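Protein DJ-1 homolog D (Arabidopsis thaliana, PDB 4OGG) is a member of the DJ-1/PfpI family that carries two copies of the family's sequence module in one chain. Local coordinates at residues L103-S108 / A125-V130; G321-R326 / G358-G363; K327-P332 / G343-P348. One frame throughout, in Å; residues are numbered along the deposited sequence.

Interaction 1: residues L103-S108 / A125-V130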
loop_
_atom_site.group_PDB
_atom_site.type_symbol
_atom_site.label_atom_id
_atom_site.label_comp_id
_atom_site.label_asym_id
_atom_site.label_seq_id
_atom_site.Cartn_x
_atom_site.Cartn_y
_atom_site.Cartn_z
ATOM N N LEU C 103 7.799 -32.502 -14.241
ATOM C CA LEU C 103 7.677 -31.840 -15.531
ATOM C C LEU C 103 9.021 -31.323 -16.029
ATOM O O LEU C 103 9.388 -31.537 -17.188
ATOM C CB LEU C 103 6.669 -30.687 -15.432
ATOM C CG LEU C 103 6.372 -29.884 -16.706
ATOM C CD1 LEU C 103 5.035 -29.176 -16.564
ATOM C CD2 LEU C 103 7.486 -28.879 -16.965
ATOM N N VAL C 104 9.759 -30.644 -15.158
ATOM C CA VAL C 104 11.055 -30.102 -15.542
ATOM C C VAL C 104 12.048 -31.211 -15.884
ATOM O O VAL C 104 12.787 -31.114 -16.864
ATOM C CB VAL C 104 11.625 -29.204 -14.419
ATOM C CG1 VAL C 104 13.038 -28.756 -14.760
ATOM C CG2 VAL C 104 10.725 -27.992 -14.242
ATOM N N LYS C 105 12.058 -32.269 -15.087
ATOM C CA LYS C 105 12.966 -33.380 -15.342
ATOM C C LYS C 105 12.676 -33.989 -16.707
ATOM O O LYS C 105 13.590 -34.260 -17.484
ATOM C CB LYS C 105 12.817 -34.447 -14.256
ATOM C CG LYS C 105 13.300 -34.007 -12.886
ATOM C CD LYS C 105 12.987 -35.065 -11.841
ATOM C CE LYS C 105 13.436 -34.642 -10.453
ATOM N NZ LYS C 105 13.108 -35.678 -9.431
ATOM N N GLU C 106 11.396 -34.193 -17.003
ATOM C CA GLU C 106 11.003 -34.778 -18.276
ATOM C C GLU C 106 11.455 -33.896 -19.436
ATOM O O GLU C 106 11.941 -34.391 -20.456
ATOM C CB GLU C 106 9.485 -34.969 -18.321
ATOM C CG GLU C 106 8.989 -35.721 -19.549
ATOM C CD GLU C 106 9.575 -37.116 -19.648
ATOM O OE1 GLU C 106 9.386 -37.909 -18.700
ATOM O OE2 GLU C 106 10.227 -37.421 -20.671
ATOM N N PHE C 107 11.307 -32.587 -19.274
ATOM C CA PHE C 107 11.695 -31.654 -20.321
ATOM C C PHE C 107 13.213 -31.591 -20.485
ATOM O O PHE C 107 13.729 -31.563 -21.605
ATOM C CB PHE C 107 11.155 -30.258 -20.011
ATOM C CG PHE C 107 10.821 -29.465 -21.233
ATOM C CD1 PHE C 107 9.656 -29.728 -21.945
ATOM C CD2 PHE C 107 11.689 -28.487 -21.702
ATOM C CE1 PHE C 107 9.361 -29.028 -23.109
ATOM C CE2 PHE C 107 11.402 -27.784 -22.865
ATOM C CZ PHE C 107 10.236 -28.056 -23.571
ATOM N N SER C 108 13.928 -31.564 -19.367
ATOM C CA SER C 108 15.384 -31.510 -19.400
ATOM C C SER C 108 15.927 -32.782 -20.055
ATOM O O SER C 108 16.912 -32.751 -20.792
ATOM C CB SER C 108 15.932 -31.379 -17.975
ATOM O OG SER C 108 17.348 -31.328 -17.970
ATOM N N ALA C 125 17.402 -26.922 -9.560
ATOM C CA ALA C 125 18.201 -27.528 -8.506
ATOM C C ALA C 125 17.405 -28.669 -7.880
ATOM O O ALA C 125 17.945 -29.747 -7.635
ATOM C CB ALA C 125 18.556 -26.493 -7.446
ATOM N N ALA C 126 16.120 -28.430 -7.630
ATOM C CA ALA C 126 15.260 -29.446 -7.032
ATOM C C ALA C 126 15.065 -30.636 -7.969
ATOM O O ALA C 126 14.917 -31.772 -7.517
ATOM C CB ALA C 126 13.905 -28.843 -6.666
ATOM N N ALA C 127 15.063 -30.375 -9.274
ATOM C CA ALA C 127 14.893 -31.433 -10.268
ATOM C C ALA C 127 16.215 -32.158 -10.514
ATOM O O ALA C 127 16.266 -33.148 -11.252
ATOM C CB ALA C 127 14.373 -30.842 -11.575
ATOM N N ASP C 128 17.280 -31.654 -9.892
ATOM C CA ASP C 128 18.619 -32.223 -10.023
ATOM C C ASP C 128 19.016 -32.304 -11.494
ATOM O O ASP C 128 19.451 -33.351 -11.980
ATOM C CB ASP C 128 18.663 -33.611 -9.375
ATOM C CG ASP C 128 20.064 -34.196 -9.331
ATOM O OD1 ASP C 128 21.017 -33.447 -9.030
ATOM O OD2 ASP C 128 20.207 -35.412 -9.581
ATOM N N THR C 129 18.869 -31.188 -12.198
ATOM C CA THR C 129 19.197 -31.133 -13.616
ATOM C C THR C 129 20.304 -30.136 -13.947
ATOM O O THR C 129 20.437 -29.721 -15.097
ATOM C CB THR C 129 17.951 -30.766 -14.452
ATOM O OG1 THR C 129 17.464 -29.477 -14.049
ATOM C CG2 THR C 129 16.849 -31.799 -14.251
ATOM N N VAL C 130 21.102 -29.760 -12.951
ATOM C CA VAL C 130 22.180 -28.799 -13.180
ATOM C C VAL C 130 23.568 -29.356 -12.875
ATOM O O VAL C 130 24.564 -28.642 -12.987
ATOM C CB VAL C 130 21.989 -27.524 -12.327
ATOM C CG1 VAL C 130 20.638 -26.890 -12.630
ATOM C CG2 VAL C 130 22.108 -27.864 -10.847
#
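The carbonyl group at the Ala127-Asp128 peptide is the planar element that Lys105 meets, and the lysine chain passes its oxygen obliquely, with CG nearly in the carbonyl plane and CE well out of it. The closest approach is Lys105 CE to Ala127 O, 3.3 Å, made by carbon and not by the ammonium nitrogen; no hydrogen bond crosses this contact. With CG anti to the carbonyl carbon (chi1 -68°) and the rest of the chain extended, the methylenes pass crosswise beside this carbonyl.

Ala127 CB points at the helix between two side chains: it is 3.6 Å from Lys105 CG and 4.0 Å from Val104 CG1. One turn on, Ser108 OG meets Thr129 CB at 3.6 Å, a van der Waals contact, and Ser108 CB meets Thr129 CG2 at 3.9 Å. The hydroxyl of Thr129 is engaged elsewhere, bonded to Leu124 O.

Asp128, with positive phi, ends the preceding helix in a Schellman motif, and the chain then turns so that Ala127 and Thr129 both face helix 98-110. Leu336 and Leu340 of a second subunit pack on Ala126 and Ala125. Helix 98-110 thus packs against the turn after helix 121-126 and also against the sheet: Val104 touches Ile123 and Leu124 of helix 121-126, Ser108 reaches Ile114 of strand 114-116, and Phe107 turns to Leu83 of strand 82-85.

Interaction 2: residues G321-R326 / G358-G363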
loop_
_atom_site.group_PDB
_atom_site.type_symbol
_atom_site.label_atom_id
_atom_site.label_comp_id
_atom_site.label_asym_id
_atom_site.label_seq_id
_atom_site.Cartn_x
_atom_site.Cartn_y
_atom_site.Cartn_z
ATOM N N GLY C 321 -1.575 16.709 -33.585
ATOM C CA GLY C 321 -2.380 16.926 -34.774
ATOM C C GLY C 321 -1.998 16.032 -35.938
ATOM O O GLY C 321 -2.328 16.325 -37.090
ATOM N N VAL C 322 -1.309 14.935 -35.642
ATOM C CA VAL C 322 -0.877 14.009 -36.680
ATOM C C VAL C 322 -1.861 12.868 -36.919
ATOM O O VAL C 322 -1.541 11.905 -37.614
ATOM C CB VAL C 322 0.504 13.408 -36.337
ATOM C CG1 VAL C 322 1.538 14.515 -36.238
ATOM C CG2 VAL C 322 0.425 12.639 -35.024
ATOM N N LEU C 323 -3.060 12.977 -36.354
ATOM C CA LEU C 323 -4.066 11.935 -36.522
ATOM C C LEU C 323 -5.120 12.272 -37.570
ATOM O O LEU C 323 -5.969 11.440 -37.894
ATOM C CB LEU C 323 -4.754 11.641 -35.185
ATOM C CG LEU C 323 -3.888 10.979 -34.110
ATOM C CD1 LEU C 323 -4.715 10.765 -32.854
ATOM C CD2 LEU C 323 -3.349 9.649 -34.624
ATOM N N LYS C 324 -5.070 13.489 -38.103
ATOM C CA LYS C 324 -6.039 13.895 -39.114
ATOM C C LYS C 324 -5.973 12.997 -40.342
ATOM O O LYS C 324 -4.919 12.850 -40.960
ATOM C CB LYS C 324 -5.809 15.352 -39.524
ATOM C CG LYS C 324 -6.317 16.363 -38.507
ATOM C CD LYS C 324 -6.200 17.789 -39.026
ATOM C CE LYS C 324 -4.748 18.231 -39.114
ATOM N NZ LYS C 324 -4.111 18.253 -37.769
ATOM N N GLY C 325 -7.107 12.392 -40.682
ATOM C CA GLY C 325 -7.167 11.519 -41.839
ATOM C C GLY C 325 -6.468 10.187 -41.651
ATOM O O GLY C 325 -6.184 9.490 -42.623
ATOM N N ARG C 326 -6.187 9.825 -40.404
ATOM C CA ARG C 326 -5.517 8.560 -40.122
ATOM C C ARG C 326 -6.440 7.608 -39.369
ATOM O O ARG C 326 -7.335 8.042 -38.644
ATOM C CB ARG C 326 -4.241 8.806 -39.304
ATOM C CG ARG C 326 -3.243 9.755 -39.967
ATOM C CD ARG C 326 -2.865 9.280 -41.362
ATOM N NE ARG C 326 -2.078 8.049 -41.341
ATOM C CZ ARG C 326 -0.775 7.996 -41.088
ATOM N NH1 ARG C 326 -0.097 9.105 -40.837
ATOM N NH2 ARG C 326 -0.148 6.828 -41.087
ATOM N N GLY C 358 -0.553 2.624 -42.539
ATOM C CA GLY C 358 0.637 3.222 -43.108
ATOM C C GLY C 358 1.789 3.027 -42.144
ATOM O O GLY C 358 2.125 1.895 -41.799
ATOM N N ASN C 359 2.379 4.127 -41.690
ATOM C CA ASN C 359 3.506 4.078 -40.765
ATOM C C ASN C 359 3.052 4.072 -39.310
ATOM O O ASN C 359 3.879 4.053 -38.400
ATOM C CB ASN C 359 4.411 5.290 -40.983
ATOM C CG ASN C 359 3.782 6.583 -40.485
ATOM O OD1 ASN C 359 2.636 6.895 -40.810
ATOM N ND2 ASN C 359 4.532 7.341 -39.694
ATOM N N LEU C 360 1.743 4.078 -39.092
ATOM C CA LEU C 360 1.208 4.121 -37.735
ATOM C C LEU C 360 0.630 2.812 -37.206
ATOM O O LEU C 360 -0.294 2.246 -37.787
ATOM C CB LEU C 360 0.139 5.214 -37.651
ATOM C CG LEU C 360 -0.491 5.478 -36.281
ATOM C CD1 LEU C 360 0.566 6.013 -35.323
ATOM C CD2 LEU C 360 -1.626 6.475 -36.434
ATOM N N VAL C 361 1.182 2.341 -36.090
ATOM C CA VAL C 361 0.711 1.118 -35.447
ATOM C C VAL C 361 0.126 1.513 -34.096
ATOM O O VAL C 361 0.793 2.173 -33.295
ATOM C CB VAL C 361 1.858 0.106 -35.196
ATOM C CG1 VAL C 361 1.333 -1.079 -34.390
ATOM C CG2 VAL C 361 2.440 -0.373 -36.523
ATOM N N THR C 362 -1.114 1.117 -33.843
ATOM C CA THR C 362 -1.749 1.457 -32.578
ATOM C C THR C 362 -2.344 0.273 -31.838
ATOM O O THR C 362 -2.904 -0.648 -32.440
ATOM C CB THR C 362 -2.860 2.525 -32.763
ATOM O OG1 THR C 362 -3.767 2.110 -33.794
ATOM C CG2 THR C 362 -2.252 3.863 -33.126
ATOM N N GLY C 363 -2.205 0.320 -30.516
ATOM C CA GLY C 363 -2.738 -0.712 -29.647
ATOM C C GLY C 363 -3.676 -0.049 -28.655
ATOM O O GLY C 363 -3.666 1.175 -28.514
HETATM O O HOH W 1 2.573 9.672 -41.637
#
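Asn359 OD1 accepts two hydrogen bonds: one from Arg326 NH2 at 2.8 Å and one from a water 2.9 Å away. That water in turn accepts from Arg326 NH1 at 2.8 Å, so guanidinium, amide oxygen and water close a small ring. The direct bond is straight (170° at the hydrogen) and arrives nearly straight on to the C=O, with OD1 only 6° out of the guanidinium plane. Guanidinium and amide planes are 26° apart, so the two groups meet edge to edge, almost coplanar.

Arg326 reaches this position by bending at both chi2 and chi3, which folds the guanidinium back beside Leu360, with NH2 3.8 Å from Leu360 CB. A salt bridge from NE to Asp357 and the bond from Asn359 ND2 to Lys305 O further limit the rotation of the paired groups. Next to the polar pair, Leu323 CD2 and Leu360 CD2 touch at 4.0 Å, their side chains crossing at about a right angle.

Local bonds shape the 321-326 loop. Gly321 closes helix 314-320 in a Schellman motif, Lys324 NZ donates to Gly321 O at 2.7 Å, reaching a lone pair of the oxygen within the plane of its carbonyl, and a type II turn from Leu323 to Arg326 carries positive phi at Gly325.

The contact thus joins the loop after helix 314-320 to strand 360-362 of the central sheet. Leu317 of that helix packs on both leucines, Met301 of helix 291-302 on Arg326 and Asn359, and Cys328 of strand 327-328 also touches both leucines.

Interaction 3: residues K327-P332 / G343-P348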
loop_
_atom_site.group_PDB
_atom_site.type_symbol
_atom_site.label_atom_id
_atom_site.label_comp_id
_atom_site.label_asym_id
_atom_site.label_seq_id
_atom_site.Cartn_x
_atom_site.Cartn_y
_atom_site.Cartn_z
ATOM N N LYS C 327 -6.227 6.308 -39.553
ATOM C CA LYS C 327 -7.036 5.294 -38.883
ATOM C C LYS C 327 -6.228 4.705 -37.733
ATOM O O LYS C 327 -5.064 4.347 -37.909
ATOM C CB LYS C 327 -7.419 4.177 -39.858
ATOM C CG LYS C 327 -8.179 4.638 -41.096
ATOM C CD LYS C 327 -8.592 3.447 -41.954
ATOM C CE LYS C 327 -9.233 3.887 -43.265
ATOM N NZ LYS C 327 -8.278 4.628 -44.140
ATOM N N CYS C 328 -6.839 4.603 -36.557
ATOM C CA CYS C 328 -6.133 4.055 -35.407
ATOM C C CYS C 328 -7.055 3.719 -34.246
ATOM O O CYS C 328 -8.217 4.131 -34.208
ATOM C CB CYS C 328 -5.068 5.046 -34.921
ATOM S SG CYS C 328 -5.739 6.566 -34.173
ATOM N N THR C 329 -6.523 2.954 -33.302
ATOM C CA THR C 329 -7.270 2.579 -32.115
ATOM C C THR C 329 -6.512 3.163 -30.928
ATOM O O THR C 329 -5.493 3.830 -31.101
ATOM C CB THR C 329 -7.364 1.050 -31.960
ATOM O OG1 THR C 329 -8.290 0.733 -30.912
ATOM C CG2 THR C 329 -6.003 0.455 -31.622
ATOM N N ALA C 330 -7.017 2.914 -29.727
ATOM C CA ALA C 330 -6.388 3.405 -28.506
ATOM C C ALA C 330 -7.203 2.867 -27.344
ATOM O O ALA C 330 -8.165 2.128 -27.552
ATOM C CB ALA C 330 -6.395 4.931 -28.484
ATOM N N TYR C 331 -6.821 3.220 -26.124
ATOM C CA TYR C 331 -7.587 2.767 -24.975
ATOM C C TYR C 331 -9.002 3.275 -25.244
ATOM O O TYR C 331 -9.176 4.398 -25.713
ATOM C CB TYR C 331 -7.045 3.379 -23.679
ATOM C CG TYR C 331 -7.696 2.789 -22.451
ATOM C CD1 TYR C 331 -7.496 1.449 -22.114
ATOM C CD2 TYR C 331 -8.565 3.542 -21.666
ATOM C CE1 TYR C 331 -8.150 0.871 -21.029
ATOM C CE2 TYR C 331 -9.228 2.975 -20.579
ATOM C CZ TYR C 331 -9.016 1.638 -20.268
ATOM O OH TYR C 331 -9.686 1.060 -19.214
ATOM N N PRO C 332 -10.029 2.453 -24.967
ATOM C CA PRO C 332 -11.417 2.860 -25.202
ATOM C C PRO C 332 -11.722 4.329 -24.912
ATOM O O PRO C 332 -12.254 5.039 -25.764
ATOM C CB PRO C 332 -12.199 1.902 -24.314
ATOM C CG PRO C 332 -11.409 0.630 -24.477
ATOM C CD PRO C 332 -9.976 1.117 -24.343
ATOM N N GLY C 343 -9.196 11.826 -36.419
ATOM C CA GLY C 343 -8.843 10.490 -36.864
ATOM C C GLY C 343 -10.026 9.545 -36.950
ATOM O O GLY C 343 -11.094 9.819 -36.402
ATOM N N THR C 344 -9.835 8.432 -37.651
ATOM C CA THR C 344 -10.877 7.425 -37.806
ATOM C C THR C 344 -10.684 6.369 -36.728
ATOM O O THR C 344 -9.619 5.759 -36.629
ATOM C CB THR C 344 -10.802 6.750 -39.187
ATOM O OG1 THR C 344 -11.005 7.733 -40.209
ATOM C CG2 THR C 344 -11.866 5.668 -39.309
ATOM N N TRP C 345 -11.717 6.159 -35.920
ATOM C CA TRP C 345 -11.649 5.193 -34.833
ATOM C C TRP C 345 -11.820 3.736 -35.254
ATOM O O TRP C 345 -12.733 3.390 -36.008
ATOM C CB TRP C 345 -12.696 5.534 -33.768
ATOM C CG TRP C 345 -12.683 4.607 -32.588
ATOM C CD1 TRP C 345 -13.601 3.637 -32.292
ATOM C CD2 TRP C 345 -11.707 4.568 -31.538
ATOM N NE1 TRP C 345 -13.257 2.999 -31.124
ATOM C CE2 TRP C 345 -12.099 3.550 -30.641
ATOM C CE3 TRP C 345 -10.536 5.295 -31.272
ATOM C CZ2 TRP C 345 -11.361 3.241 -29.489
ATOM C CZ3 TRP C 345 -9.803 4.985 -30.126
ATOM C CH2 TRP C 345 -10.222 3.966 -29.250
ATOM N N LEU C 346 -10.921 2.893 -34.756
ATOM C CA LEU C 346 -10.957 1.460 -35.020
ATOM C C LEU C 346 -11.234 0.794 -33.677
ATOM O O LEU C 346 -10.457 0.943 -32.733
ATOM C CB LEU C 346 -9.615 0.983 -35.578
ATOM C CG LEU C 346 -9.207 1.585 -36.923
ATOM C CD1 LEU C 346 -7.835 1.068 -37.321
ATOM C CD2 LEU C 346 -10.244 1.229 -37.980
ATOM N N GLU C 347 -12.349 0.076 -33.597
ATOM C CA GLU C 347 -12.763 -0.595 -32.370
ATOM C C GLU C 347 -11.759 -1.636 -31.885
ATOM O O GLU C 347 -11.462 -2.604 -32.586
ATOM C CB GLU C 347 -14.130 -1.251 -32.581
ATOM C CG GLU C 347 -14.771 -1.814 -31.325
ATOM C CD GLU C 347 -14.915 -0.775 -30.227
ATOM O OE1 GLU C 347 -15.299 0.375 -30.536
ATOM O OE2 GLU C 347 -14.652 -1.112 -29.052
ATOM N N PRO C 348 -11.222 -1.448 -30.666
ATOM C CA PRO C 348 -10.249 -2.380 -30.090
ATOM C C PRO C 348 -10.911 -3.615 -29.483
ATOM O O PRO C 348 -10.857 -3.827 -28.272
ATOM C CB PRO C 348 -9.549 -1.526 -29.041
ATOM C CG PRO C 348 -10.671 -0.690 -28.524
ATOM C CD PRO C 348 -11.406 -0.276 -29.791
#
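Trp345 and Thr329 set the central orientation: the indole lies with one face against Thr329 CA, and Thr329 OG1 stands 4.1 Å above the ring plane, displaced toward the rim. The far end of the benzene ring reaches Ala330, with Trp345 CZ3 3.8 Å from Ala330 CB. Trp345 CG is anti to the backbone N (chi1 -179°), which swings the ring along the neighbouring chain. At the ring edge, in plane, NE1 makes a weak bond to Glu347 OE1.

Thr329 also donates its hydroxyl to Leu346 O at 2.8 Å, nearly head-on to the carbonyl. Pro348 lies obliquely across the same threonine, its CB 3.2 Å from Thr329 OG1, so the bonded hydroxyl also lies against the proline ring. Leu346 points at the other chain: its CD1 is 4.0 Å from Lys327 CB. Next to it, Lys327 and Thr344 run side by side in the same direction, CG to CB at 3.9 Å; beyond CG the lysine chain leads away, and chi4 bends only its last bond.

Backbone pairing fixes this register. Cys328 N donates to Thr344 O (3.0 Å, 167°), and Leu346 N donates to Cys328 O (3.0 Å, 144°) from above the carbonyl plane, a more bent bond. Both belong to the parallel Cys328-Trp345 bridge; the Lys327-Thr344 bridge shares the first and is completed by Thr344 with Arg326. Lys327 and Thr344 share one face of the two-stranded sheet, Cys328 and Trp345 the other.

Parallel strands linked through a helix make this a beta-alpha-beta unit. Helix 335-340 covers the Cys328-Trp345 face, where Val338 touches both residues; Phe355 of strand 355-357 packs on Thr329 and Leu346, while Cys328 meets Leu360 and Thr362 of strand 360-362.

How the interactions relate
All three contacts are partly buried and peripheral, with centres 23 to 26 Å from the chain's centre. Interaction 1 lies in the first DJ-1/PfpI module, across that centre from the others: its centre is 48 Å from that of interaction 2 and 46 Å from that of interaction 3. It packs a helix against the turn after another by van der Waals contacts, with no hydrogen bond across. Interactions 2 and 3 are neighbours, centres 9 Å apart, meeting at the Arg326-Lys327 junction; Arg326 O probably bonds Thr344 N, and Thr362 OG1 Thr329 N. Interaction 2 relies on charged and amide side chains plus water, with a leucine pair beside them, interaction 3 on parallel backbone bonding and an indole.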